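MccF (Escherichia coli, PDB 4IIY) acts as the microcin C7 self-immunity protein, an LD-carboxypeptidase-like S66 hydrolase that probably inactivates the toxin by cleaving an amide bond. Local coordinates at residues F69-F75 / V179-Y183; I113-I117 / P166-F172; D120-L126 / D146-L150; F268-S272 / F334-H338. The protein carries 1 engineered substitution. All coordinates share one frame; numbering follows the deposited sequence. Where two conformers were deposited one is given.

Interaction 1. Residues F69-F75 / V179-Y183; sequences FLQRKGF and VDITY
Tyr183 is met by the side chains of Phe69, Lys73 and Phe75. Phe69 turns its ring edge toward the tyrosine face in an offset edge-to-face pair, with centroids 5.6 Å apart and planes at 76°; its CE2 comes to 3.7 Å from Tyr183 CD1. One face of the Phe69 ring takes the methyl CG2 of Val179, which stands 4.1 Å from the centroid in a CH-pi contact. Lys73 covers a face of the tyrosine: its chain bends at chi2 (-62°), which lays CG, CD and CE along the ring, and CE sits 3.9 Å from the centroid. The contact joins the C-terminal end of helix 60-72 to helix 178-191. Gly74, with positive phi, closes the former helix in a Schellman motif, and the chain then brings Phe75 back so that the edge of its ring, at CE2, meets Tyr183 OH at 3.5 Å. Beyond the aromatic cluster the lysine ammonium does not touch Asp180 directly. A water accepts from Lys73 NZ at 2.8 Å and donates to Asp180 OD1 at 2.8 Å, bridging the opposite charges. Leu70 and Tyr183 also rest on Phe172 of helix 168-172.

Interaction 2. Residues I113-I117 / P166-F172; sequences IMSTI and PALIPSF. With 1EI (5'-O-(L-alpha-glutamylsulfamoyl)inosine), chain K.
Two successive carbonyls, those of Ser115 and Thr116, receive two successive amides, those of Leu168 and Ile169, although the one pair lies where strand 110-115 runs out and the other in a short, weakly bonded helix. Leu168 N donates to Ser115 O at 2.9 Å and Ile169 N to Thr116 O at 2.9 Å, both in the carbonyl plane. Amides of a first helical turn lack acceptors within their own helix, and here Ser115 and the residue following it supply them. Strand residues 113-115 and helix residues 168-172 run at 81° to each other. Ser171 OG folds back to accept from Ala167 N at 3.0 Å. On the strand side Met114 carries the apolar contact: CG is anti to the backbone N (chi1 178°), which extends the chain over the start of the helix, and a bend at chi3 carries CE to the edge of the Phe172 ring, 3.8 Å from CE2. Its sulfur lies beside the same ring in an edge-on Met-aromatic contact and reaches Leu168 CB at 4.0 Å. An alanine at Met114 is likely to leave a gap between the strand and the Phe172 edge, depriving that ring and Leu168 of their sulfur and methyl neighbours. Toward the ligand, Ile117 CG1 packs on Pro170 CD at 3.9 Å, and the two residues border the bound glutamylsulfamoyl inosine, Ile117 at the sulfamoyl oxygens and Pro170 at the ribose. The paired amide-carbonyl bonds thus probably help set the relative position of Ile117 and Pro170, which meet the inhibitor through carbon.

Interaction 3. Residues D120-L126 / D146-L150; sequences DNSNSLL and DTTAL. With 1EI (5'-O-(L-alpha-glutamylsulfamoyl)inosine), chain K.
Asp120 meets Asp146 through its backbone, its carbonyl carbon lying 3.0 Å from Asp146 OD1, while its own CB is directed away. Asn121 ND2 bonds Ala277 O of the second subunit. At Ser122 the segment is gripped: the amide N donates to Asp146 OD2 at 2.8 Å, using the syn lone pair of that oxygen. In one of two conformers, Ser122 OG lies 2.9 Å from Asp146 O and 3.0 Å from Asp146 OD2; which of them takes the proton is unsettled, and the second conformer makes this contact tentative. With CG anti to the backbone N (chi1 -180°), Asp146 extends its carboxylate across to this loop. The arrangement ties the loop after strand 110-115 to the residues leading into helix 148-158, next to the predicted nucleophile position, which is an engineered Ala145 here. There Asp146 N donates to the ligand carbonyl O at 3.0 Å, consistent with a role in an oxyanion hole. Asn123 N reaches a water 2.7 Å from Asp146 OD1, and Asn123 CB packs on Ala149 CB. Further along, Leu125 CB touches Leu150 CD2, and Leu126 CD2 meets the same methyl at 3.9 Å as the two leucine side chains pass at a slant.

Interaction 4. Residues F268-S272 / F334-H338; sequences FIEDS and FDCSH. With 1EI (5'-O-(L-alpha-glutamylsulfamoyl)inosine), chain K; EDO (1,2-ethanediol), chain L.
Glu270 OE1 accepts from His338 ND1 at 2.9 Å through its syn lone pair, with the N-H...O angle at 154° and the oxygen close to the imidazole plane. The other carboxylate oxygen, OE2, is bonded by Tyr164 OH and Asn245 ND2, so both oxygens are held and the glutamate has little freedom to turn. Its CG stands between backbone N and carbonyl carbon (chi1 66°), and a bend at chi2 brings the carboxylate to the ring edge. Ser272 CB lies over the centre of one imidazole face, 3.3 Å from the centroid. At the other ring nitrogen, His338 NE2 accepts from the ligand amine N at 3.0 Å. Glu270 and His338 are the predicted charge relay of a Ser-His-Glu triad whose serine position is the engineered Ala145. Replacing the imidazole of His338 by the methyl of an alanine is likely to leave Glu270 OE1 without its ring donor and to remove the NE2 acceptor from the ligand amine. Further back, Phe268 CZ contacts Cys336 O edge-on at 3.2 Å. The contact sits where strand 266-270, between strands 236-245 and 297-301, meets the loop that leaves strand 330-334 of the same sheet.

How the interactions relate
Interactions 2, 3 and 4 all touch the bound inhibitor, while interaction 1 lies at the periphery, its Val179 side chain about 13 Å from the ligand. Interaction 1 backs interaction 2 directly: Phe69 CE2 meets Phe172 CD1 at 3.7 Å, and helices 168-172 and 178-191 are consecutive in the chain. Interactions 2 and 3, with centres 15 Å apart, touch through a probable, weak hydrogen bond between Ser115 OG and Thr147 OG1 at 3.3 Å. The nearest atoms of interactions 3 and 4, in the N-terminal and C-terminal LD-carboxypeptidase domains, are about 6 Å apart; the inhibitor links them, its glutamyl carbonyl bonded by Asp146 N and its amine by His338 NE2, close to the engineered Ala145.

Interaction 1. Residues F69-F75 / V179-Y183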
# COMPACT_ATOMS: atom_id res chain seq x y z
N PHE B 69 33.19 -7.24 -3.89
CA PHE B 69 32.94 -8.48 -3.16
C PHE B 69 32.66 -9.64 -4.12
O PHE B 69 33.26 -10.71 -4.01
CB PHE B 69 31.79 -8.30 -2.16
CG PHE B 69 31.50 -9.53 -1.35
CD1 PHE B 69 32.15 -9.76 -0.15
CD2 PHE B 69 30.58 -10.46 -1.79
CE1 PHE B 69 31.89 -10.90 0.59
CE2 PHE B 69 30.31 -11.60 -1.05
CZ PHE B 69 30.98 -11.82 0.14
N LEU B 70 31.75 -9.44 -5.07
CA LEU B 70 31.42 -10.51 -6.00
C LEU B 70 32.55 -10.79 -6.99
O LEU B 70 32.77 -11.95 -7.37
CB LEU B 70 30.10 -10.24 -6.72
CG LEU B 70 28.83 -10.29 -5.86
CD1 LEU B 70 27.61 -9.94 -6.72
CD2 LEU B 70 28.66 -11.65 -5.20
N GLN B 71 33.25 -9.75 -7.43
CA GLN B 71 34.39 -9.97 -8.31
C GLN B 71 35.47 -10.81 -7.65
O GLN B 71 36.07 -11.68 -8.28
CB GLN B 71 34.97 -8.65 -8.82
CG GLN B 71 34.06 -7.96 -9.81
CD GLN B 71 34.55 -6.59 -10.22
OE1 GLN B 71 35.27 -5.92 -9.47
NE2 GLN B 71 34.17 -6.16 -11.41
N ARG B 72 35.73 -10.57 -6.37
CA ARG B 72 36.75 -11.34 -5.66
C ARG B 72 36.33 -12.80 -5.51
O ARG B 72 37.19 -13.68 -5.34
CB ARG B 72 37.08 -10.72 -4.31
CG ARG B 72 37.90 -9.44 -4.41
CD ARG B 72 38.34 -8.99 -3.03
NE ARG B 72 38.93 -7.65 -3.06
CZ ARG B 72 40.22 -7.40 -3.27
NH1 ARG B 72 41.06 -8.39 -3.49
NH2 ARG B 72 40.66 -6.14 -3.27
N LYS B 73 35.03 -13.07 -5.56
CA LYS B 73 34.53 -14.45 -5.55
C LYS B 73 34.66 -15.11 -6.91
O LYS B 73 34.39 -16.31 -7.04
CB LYS B 73 33.06 -14.50 -5.12
CG LYS B 73 32.80 -14.05 -3.69
CD LYS B 73 33.50 -14.93 -2.67
CE LYS B 73 33.12 -14.49 -1.27
NZ LYS B 73 33.70 -15.35 -0.21
N GLY B 74 35.04 -14.34 -7.92
CA GLY B 74 35.28 -14.90 -9.25
C GLY B 74 34.20 -14.62 -10.28
O GLY B 74 34.32 -15.08 -11.43
N PHE B 75 33.17 -13.87 -9.91
CA PHE B 75 32.10 -13.56 -10.85
C PHE B 75 32.49 -12.44 -11.79
O PHE B 75 33.20 -11.51 -11.41
CB PHE B 75 30.80 -13.22 -10.12
CG PHE B 75 30.20 -14.39 -9.40
CD1 PHE B 75 29.60 -15.42 -10.11
CD2 PHE B 75 30.25 -14.48 -8.02
CE1 PHE B 75 29.07 -16.51 -9.46
CE2 PHE B 75 29.72 -15.57 -7.36
CZ PHE B 75 29.12 -16.59 -8.08
N VAL B 179 27.95 -10.18 5.83
CA VAL B 179 27.90 -10.40 4.39
C VAL B 179 28.35 -11.81 4.04
O VAL B 179 27.87 -12.39 3.07
CB VAL B 179 28.70 -9.34 3.61
CG1 VAL B 179 30.20 -9.45 3.89
CG2 VAL B 179 28.42 -9.44 2.12
N ASP B 180 29.26 -12.38 4.82
CA ASP B 180 29.77 -13.72 4.52
C ASP B 180 28.69 -14.78 4.69
O ASP B 180 28.65 -15.76 3.95
CB ASP B 180 31.00 -14.02 5.38
CG ASP B 180 32.12 -13.03 5.13
OD1 ASP B 180 32.43 -12.78 3.95
OD2 ASP B 180 32.68 -12.49 6.12
N ILE B 181 27.80 -14.58 5.65
CA ILE B 181 26.72 -15.51 5.89
C ILE B 181 25.67 -15.41 4.77
O ILE B 181 25.16 -16.42 4.28
CB ILE B 181 26.09 -15.27 7.28
CG1 ILE B 181 27.18 -15.30 8.37
CG2 ILE B 181 25.01 -16.28 7.58
CD1 ILE B 181 28.03 -16.56 8.37
N THR B 182 25.36 -14.18 4.35
CA THR B 182 24.51 -13.97 3.18
C THR B 182 25.09 -14.69 1.96
O THR B 182 24.38 -15.40 1.24
CB THR B 182 24.36 -12.48 2.91
OG1 THR B 182 23.72 -11.88 4.04
CG2 THR B 182 23.56 -12.21 1.64
N TYR B 183 26.38 -14.50 1.72
CA TYR B 183 27.00 -15.10 0.56
C TYR B 183 26.96 -16.63 0.62
O TYR B 183 26.70 -17.28 -0.39
CB TYR B 183 28.43 -14.61 0.38
CG TYR B 183 29.05 -15.24 -0.84
CD1 TYR B 183 28.71 -14.80 -2.10
CD2 TYR B 183 29.93 -16.32 -0.73
CE1 TYR B 183 29.25 -15.40 -3.24
CE2 TYR B 183 30.47 -16.92 -1.86
CZ TYR B 183 30.13 -16.44 -3.12
OH TYR B 183 30.65 -17.02 -4.26
O HOH W 1 32.08 -14.74 1.95

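Interaction 2. Residues I113-I117 / P166-F172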
# COMPACT_ATOMS: atom_id res chain seq x y z
N ILE B 113 20.50 -12.59 -13.23
CA ILE B 113 20.10 -11.19 -13.29
C ILE B 113 19.72 -10.75 -11.88
O ILE B 113 18.77 -11.27 -11.29
CB ILE B 113 18.91 -11.00 -14.26
CG1 ILE B 113 19.34 -11.34 -15.69
CG2 ILE B 113 18.37 -9.57 -14.19
CD1 ILE B 113 18.21 -11.30 -16.71
N MET B 114 20.50 -9.81 -11.34
CA MET B 114 20.44 -9.42 -9.93
C MET B 114 20.06 -7.95 -9.78
O MET B 114 20.65 -7.07 -10.42
CB MET B 114 21.81 -9.66 -9.28
CG MET B 114 21.91 -9.24 -7.82
SD MET B 114 23.56 -9.53 -7.11
CE MET B 114 23.56 -11.33 -7.02
N SER B 115 19.08 -7.67 -8.93
CA SER B 115 18.71 -6.31 -8.61
C SER B 115 19.86 -5.58 -7.92
O SER B 115 20.54 -6.17 -7.08
CB SER B 115 17.50 -6.34 -7.69
OG SER B 115 17.15 -5.05 -7.24
N THR B 116 20.06 -4.31 -8.24
CA THR B 116 21.00 -3.51 -7.44
C THR B 116 20.41 -3.14 -6.07
O THR B 116 21.11 -3.20 -5.04
CB THR B 116 21.42 -2.22 -8.15
OG1 THR B 116 20.26 -1.44 -8.45
CG2 THR B 116 22.21 -2.52 -9.43
N ILE B 117 19.13 -2.76 -6.07
CA ILE B 117 18.39 -2.32 -4.88
C ILE B 117 16.93 -2.18 -5.29
O ILE B 117 16.61 -2.15 -6.48
CB ILE B 117 18.93 -0.97 -4.35
CG1 ILE B 117 18.53 -0.74 -2.89
CG2 ILE B 117 18.49 0.19 -5.24
CD1 ILE B 117 19.42 0.29 -2.17
N PRO B 166 19.55 -11.89 -2.21
CA PRO B 166 20.40 -10.70 -2.26
C PRO B 166 20.20 -9.77 -3.44
O PRO B 166 20.06 -10.21 -4.59
CB PRO B 166 21.81 -11.29 -2.32
CG PRO B 166 21.71 -12.57 -1.59
CD PRO B 166 20.29 -13.07 -1.76
N ALA B 167 20.23 -8.48 -3.14
CA ALA B 167 20.43 -7.41 -4.10
C ALA B 167 21.85 -6.88 -3.91
O ALA B 167 22.37 -6.83 -2.79
CB ALA B 167 19.39 -6.30 -3.91
N LEU B 168 22.48 -6.47 -5.00
CA LEU B 168 23.90 -6.18 -4.99
C LEU B 168 24.31 -5.17 -3.91
O LEU B 168 25.25 -5.43 -3.15
CB LEU B 168 24.31 -5.70 -6.38
CG LEU B 168 25.76 -5.25 -6.57
CD1 LEU B 168 26.72 -6.39 -6.30
CD2 LEU B 168 25.95 -4.67 -7.97
N ILE B 169 23.61 -4.06 -3.85
CA ILE B 169 24.01 -2.96 -2.97
C ILE B 169 23.72 -3.23 -1.49
O ILE B 169 24.64 -3.27 -0.67
CB ILE B 169 23.47 -1.59 -3.48
CG1 ILE B 169 24.02 -1.30 -4.88
CG2 ILE B 169 23.80 -0.48 -2.50
CD1 ILE B 169 23.47 -0.04 -5.52
N PRO B 170 22.45 -3.45 -1.11
CA PRO B 170 22.22 -3.66 0.32
C PRO B 170 22.82 -4.98 0.81
O PRO B 170 23.33 -5.04 1.93
CB PRO B 170 20.68 -3.69 0.44
CG PRO B 170 20.21 -4.08 -0.92
CD PRO B 170 21.19 -3.45 -1.88
N SER B 171 22.77 -6.02 0.00
CA SER B 171 23.16 -7.33 0.51
C SER B 171 24.66 -7.59 0.44
O SER B 171 25.28 -8.03 1.40
CB SER B 171 22.42 -8.45 -0.23
OG SER B 171 21.02 -8.23 -0.24
N PHE B 172 25.25 -7.34 -0.73
CA PHE B 172 26.67 -7.64 -0.90
C PHE B 172 27.59 -6.46 -0.60
O PHE B 172 28.80 -6.65 -0.53
CB PHE B 172 26.95 -8.27 -2.27
CG PHE B 172 26.39 -9.66 -2.41
CD1 PHE B 172 26.74 -10.64 -1.50
CD2 PHE B 172 25.48 -9.97 -3.41
CE1 PHE B 172 26.21 -11.92 -1.60
CE2 PHE B 172 24.97 -11.25 -3.52
CZ PHE B 172 25.33 -12.22 -2.61
O6 1EI K . 20.58 5.57 3.86
C6 1EI K . 20.41 4.41 4.28
N1 1EI K . 20.87 4.03 5.49
C2 1EI K . 20.70 2.78 5.96
N3 1EI K . 20.08 1.81 5.27
C5 1EI K . 19.71 3.40 3.46
C4 1EI K . 19.57 2.07 4.04
N7 1EI K . 19.13 3.36 2.25
C8 1EI K . 18.65 2.11 2.06
N9 1EI K . 18.92 1.35 3.14
C1' 1EI K . 18.56 -0.07 3.32
O4' 1EI K . 18.54 -0.77 2.09
C2' 1EI K . 17.14 -0.13 3.86
O2' 1EI K . 17.16 -0.13 5.29
C3' 1EI K . 16.62 -1.43 3.30
O3' 1EI K . 16.64 -2.43 4.31
C4' 1EI K . 17.59 -1.83 2.20
C5' 1EI K . 16.88 -2.07 0.87
O5' 1EI K . 16.26 -0.88 0.40
SBF 1EI K . 15.19 -0.99 -0.69
OAE 1EI K . 15.23 0.21 -1.50
OAF 1EI K . 15.53 -2.17 -1.46
NAQ 1EI K . 13.84 -1.18 0.03
C 1EI K . 12.65 -1.46 -0.54
O 1EI K . 12.41 -1.63 -1.73
CA 1EI K . 11.49 -1.61 0.40
N 1EI K . 11.88 -1.30 1.76
CB 1EI K . 10.33 -0.73 -0.06
CG 1EI K . 8.99 -1.42 0.18
CD 1EI K . 8.56 -1.27 1.62
OE1 1EI K . 9.42 -0.97 2.47
OE2 1EI K . 7.36 -1.46 1.90

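Interaction 3. Residues D120-L126 / D146-L150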
# COMPACT_ATOMS: atom_id res chain seq x y z
N ASP B 120 10.44 1.62 -4.85
CA ASP B 120 8.98 1.73 -4.82
C ASP B 120 8.32 1.39 -6.16
O ASP B 120 7.10 1.21 -6.20
CB ASP B 120 8.56 3.16 -4.47
CG ASP B 120 8.88 3.54 -3.06
OD1 ASP B 120 8.07 3.21 -2.16
OD2 ASP B 120 9.92 4.17 -2.84
N ASN B 121 9.09 1.33 -7.25
CA ASN B 121 8.52 1.55 -8.58
C ASN B 121 8.68 0.44 -9.60
O ASN B 121 8.37 0.64 -10.78
CB ASN B 121 9.04 2.89 -9.14
CG ASN B 121 8.62 4.05 -8.28
OD1 ASN B 121 9.44 4.78 -7.75
ND2 ASN B 121 7.31 4.20 -8.09
N SER B 122 9.13 -0.74 -9.19
CA SER B 122 9.32 -1.78 -10.19
C SER B 122 8.01 -2.30 -10.77
O SER B 122 8.00 -2.78 -11.91
CB SER B 122 10.21 -2.92 -9.69
OG SER B 122 9.52 -3.77 -8.81
N ASN B 123 6.90 -2.17 -10.04
CA ASN B 123 5.62 -2.60 -10.61
C ASN B 123 5.29 -1.90 -11.93
O ASN B 123 4.61 -2.48 -12.79
CB ASN B 123 4.44 -2.53 -9.61
CG ASN B 123 4.04 -1.10 -9.25
OD1 ASN B 123 4.89 -0.20 -9.15
ND2 ASN B 123 2.74 -0.88 -9.04
N SER B 124 5.78 -0.68 -12.11
CA SER B 124 5.53 0.05 -13.36
C SER B 124 6.02 -0.69 -14.59
O SER B 124 5.49 -0.49 -15.69
CB SER B 124 6.20 1.42 -13.34
OG SER B 124 5.63 2.29 -12.39
N LEU B 125 7.07 -1.49 -14.43
CA LEU B 125 7.73 -2.13 -15.57
C LEU B 125 6.94 -3.28 -16.16
O LEU B 125 7.21 -3.68 -17.30
CB LEU B 125 9.10 -2.69 -15.15
CG LEU B 125 10.30 -1.75 -15.03
CD1 LEU B 125 10.05 -0.63 -14.04
CD2 LEU B 125 11.53 -2.56 -14.67
N LEU B 126 6.01 -3.84 -15.40
CA LEU B 126 5.42 -5.13 -15.75
C LEU B 126 4.76 -5.23 -17.14
O LEU B 126 4.91 -6.26 -17.79
CB LEU B 126 4.51 -5.64 -14.63
CG LEU B 126 5.28 -6.03 -13.35
CD1 LEU B 126 4.32 -6.26 -12.19
CD2 LEU B 126 6.15 -7.25 -13.59
N ASP B 146 11.12 -4.07 -2.95
CA ASP B 146 10.29 -3.63 -4.08
C ASP B 146 10.36 -4.55 -5.29
O ASP B 146 9.41 -4.64 -6.09
CB ASP B 146 10.67 -2.22 -4.51
CG ASP B 146 9.83 -1.73 -5.66
OD1 ASP B 146 8.64 -1.45 -5.42
OD2 ASP B 146 10.34 -1.67 -6.79
N THR B 147 11.50 -5.21 -5.47
CA THR B 147 11.68 -6.07 -6.63
C THR B 147 10.75 -7.29 -6.61
O THR B 147 10.59 -7.98 -7.62
CB THR B 147 13.16 -6.48 -6.75
OG1 THR B 147 13.97 -5.34 -6.45
CG2 THR B 147 13.47 -6.94 -8.17
N THR B 148 10.10 -7.54 -5.47
CA THR B 148 9.00 -8.48 -5.41
C THR B 148 8.03 -8.34 -6.58
O THR B 148 7.52 -9.33 -7.10
CB THR B 148 8.20 -8.28 -4.10
OG1 THR B 148 9.03 -8.57 -2.97
CG2 THR B 148 6.96 -9.17 -4.05
N ALA B 149 7.74 -7.11 -6.99
CA ALA B 149 6.78 -6.93 -8.08
C ALA B 149 7.23 -7.68 -9.34
O ALA B 149 6.42 -8.29 -10.04
CB ALA B 149 6.55 -5.46 -8.37
N LEU B 150 8.53 -7.63 -9.63
CA LEU B 150 9.10 -8.34 -10.77
C LEU B 150 9.19 -9.85 -10.53
O LEU B 150 8.88 -10.63 -11.42
CB LEU B 150 10.48 -7.82 -11.12
CG LEU B 150 10.60 -6.32 -11.37
CD1 LEU B 150 11.99 -6.02 -11.91
CD2 LEU B 150 9.52 -5.83 -12.35
O6 1EI K . 20.58 5.57 3.86
C6 1EI K . 20.41 4.41 4.28
N1 1EI K . 20.87 4.03 5.49
C2 1EI K . 20.70 2.78 5.96
N3 1EI K . 20.08 1.81 5.27
C5 1EI K . 19.71 3.40 3.46
C4 1EI K . 19.57 2.07 4.04
N7 1EI K . 19.13 3.36 2.25
C8 1EI K . 18.65 2.11 2.06
N9 1EI K . 18.92 1.35 3.14
C1' 1EI K . 18.56 -0.07 3.32
O4' 1EI K . 18.54 -0.77 2.09
C2' 1EI K . 17.14 -0.13 3.86
O2' 1EI K . 17.16 -0.13 5.29
C3' 1EI K . 16.62 -1.43 3.30
O3' 1EI K . 16.64 -2.43 4.31
C4' 1EI K . 17.59 -1.83 2.20
C5' 1EI K . 16.88 -2.07 0.87
O5' 1EI K . 16.26 -0.88 0.40
SBF 1EI K . 15.19 -0.99 -0.69
OAE 1EI K . 15.23 0.21 -1.50
OAF 1EI K . 15.53 -2.17 -1.46
NAQ 1EI K . 13.84 -1.18 0.03
C 1EI K . 12.65 -1.46 -0.54
O 1EI K . 12.41 -1.63 -1.73
CA 1EI K . 11.49 -1.61 0.40
N 1EI K . 11.88 -1.30 1.76
CB 1EI K . 10.33 -0.73 -0.06
CG 1EI K . 8.99 -1.42 0.18
CD 1EI K . 8.56 -1.27 1.62
OE1 1EI K . 9.42 -0.97 2.47
OE2 1EI K . 7.36 -1.46 1.90
O HOH W 2 6.60 -1.55 -7.17

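Interaction 4. Residues F268-S272 / F334-H338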
# COMPACT_ATOMS: atom_id res chain seq x y z
N PHE B 268 4.68 -16.70 2.27
CA PHE B 268 5.90 -16.06 2.76
C PHE B 268 5.72 -14.54 2.62
O PHE B 268 5.47 -14.04 1.51
CB PHE B 268 7.11 -16.52 1.94
CG PHE B 268 8.31 -15.64 2.09
CD1 PHE B 268 8.97 -15.55 3.31
CD2 PHE B 268 8.78 -14.89 1.03
CE1 PHE B 268 10.08 -14.70 3.46
CE2 PHE B 268 9.89 -14.05 1.17
CZ PHE B 268 10.53 -13.97 2.38
N ILE B 269 5.83 -13.83 3.73
CA ILE B 269 5.70 -12.38 3.73
C ILE B 269 6.73 -11.74 4.66
O ILE B 269 7.05 -12.27 5.74
CB ILE B 269 4.28 -11.91 4.13
CG1 ILE B 269 3.80 -12.70 5.34
CG2 ILE B 269 3.33 -12.05 2.96
CD1 ILE B 269 2.52 -12.15 5.97
N GLU B 270 7.29 -10.62 4.21
CA GLU B 270 8.16 -9.82 5.06
C GLU B 270 7.92 -8.36 4.77
O GLU B 270 7.51 -7.99 3.66
CB GLU B 270 9.64 -10.20 4.86
CG GLU B 270 10.22 -9.88 3.48
CD GLU B 270 10.87 -8.50 3.37
OE1 GLU B 270 11.33 -7.94 4.40
OE2 GLU B 270 10.93 -7.96 2.24
N ASP B 271 8.16 -7.51 5.77
CA ASP B 271 8.10 -6.07 5.57
C ASP B 271 9.27 -5.41 6.31
O ASP B 271 9.94 -6.04 7.11
CB ASP B 271 6.76 -5.46 6.02
CG ASP B 271 5.65 -5.64 4.99
OD1 ASP B 271 5.83 -5.12 3.86
OD2 ASP B 271 4.61 -6.26 5.30
N SER B 272 9.47 -4.12 6.03
CA SER B 272 10.60 -3.36 6.55
C SER B 272 10.19 -1.98 7.03
O SER B 272 9.50 -1.25 6.32
CB SER B 272 11.66 -3.21 5.45
OG SER B 272 12.57 -2.15 5.74
N PHE B 334 11.89 -15.89 10.00
CA PHE B 334 12.80 -16.46 9.01
C PHE B 334 13.76 -15.38 8.50
O PHE B 334 13.36 -14.23 8.29
CB PHE B 334 11.98 -17.08 7.86
CG PHE B 334 12.79 -17.89 6.86
CD1 PHE B 334 13.63 -18.91 7.27
CD2 PHE B 334 12.64 -17.66 5.51
CE1 PHE B 334 14.34 -19.66 6.34
CE2 PHE B 334 13.33 -18.41 4.57
CZ PHE B 334 14.19 -19.41 4.99
N ASP B 335 15.02 -15.76 8.31
CA ASP B 335 16.07 -14.82 7.91
C ASP B 335 16.11 -14.65 6.39
O ASP B 335 17.13 -14.91 5.75
CB ASP B 335 17.42 -15.28 8.44
CG ASP B 335 17.47 -15.27 9.95
OD1 ASP B 335 17.55 -14.16 10.54
OD2 ASP B 335 17.39 -16.36 10.56
N CYS B 336 15.00 -14.19 5.84
CA CYS B 336 14.92 -13.90 4.41
C CYS B 336 14.08 -12.65 4.29
O CYS B 336 12.86 -12.71 4.09
CB CYS B 336 14.33 -15.09 3.65
SG CYS B 336 14.36 -14.93 1.86
N SER B 337 14.73 -11.50 4.45
CA SER B 337 14.03 -10.24 4.62
C SER B 337 15.03 -9.11 4.49
O SER B 337 16.07 -9.29 3.85
CB SER B 337 13.35 -10.20 5.99
OG SER B 337 14.31 -10.14 7.03
N HIS B 338 14.72 -7.95 5.07
CA HIS B 338 15.63 -6.82 5.05
C HIS B 338 16.71 -6.89 6.15
O HIS B 338 17.62 -6.05 6.17
CB HIS B 338 14.87 -5.51 5.23
CG HIS B 338 14.07 -5.08 4.03
ND1 HIS B 338 13.00 -5.80 3.53
CD2 HIS B 338 14.14 -3.95 3.29
CE1 HIS B 338 12.47 -5.13 2.51
NE2 HIS B 338 13.15 -4.01 2.34
O6 1EI K . 20.58 5.57 3.86
C6 1EI K . 20.41 4.41 4.28
N1 1EI K . 20.87 4.03 5.49
C2 1EI K . 20.70 2.78 5.96
N3 1EI K . 20.08 1.81 5.27
C5 1EI K . 19.71 3.40 3.46
C4 1EI K . 19.57 2.07 4.04
N7 1EI K . 19.13 3.36 2.25
C8 1EI K . 18.65 2.11 2.06
N9 1EI K . 18.92 1.35 3.14
C1' 1EI K . 18.56 -0.07 3.32
O4' 1EI K . 18.54 -0.77 2.09
C2' 1EI K . 17.14 -0.13 3.86
O2' 1EI K . 17.16 -0.13 5.29
C3' 1EI K . 16.62 -1.43 3.30
O3' 1EI K . 16.64 -2.43 4.31
C4' 1EI K . 17.59 -1.83 2.20
C5' 1EI K . 16.88 -2.07 0.87
O5' 1EI K . 16.26 -0.88 0.40
SBF 1EI K . 15.19 -0.99 -0.69
OAE 1EI K . 15.23 0.21 -1.50
OAF 1EI K . 15.53 -2.17 -1.46
NAQ 1EI K . 13.84 -1.18 0.03
C 1EI K . 12.65 -1.46 -0.54
O 1EI K . 12.41 -1.63 -1.73
CA 1EI K . 11.49 -1.61 0.40
N 1EI K . 11.88 -1.30 1.76
CB 1EI K . 10.33 -0.73 -0.06
CG 1EI K . 8.99 -1.42 0.18
CD 1EI K . 8.56 -1.27 1.62
OE1 1EI K . 9.42 -0.97 2.47
OE2 1EI K . 7.36 -1.46 1.90
C1 EDO L . 6.87 -9.61 8.50
O1 EDO L . 8.16 -8.97 8.39
C2 EDO L . 6.11 -9.15 9.73
O2 EDO L . 5.74 -7.77 9.58
O HOH W 3 12.64 -7.00 7.05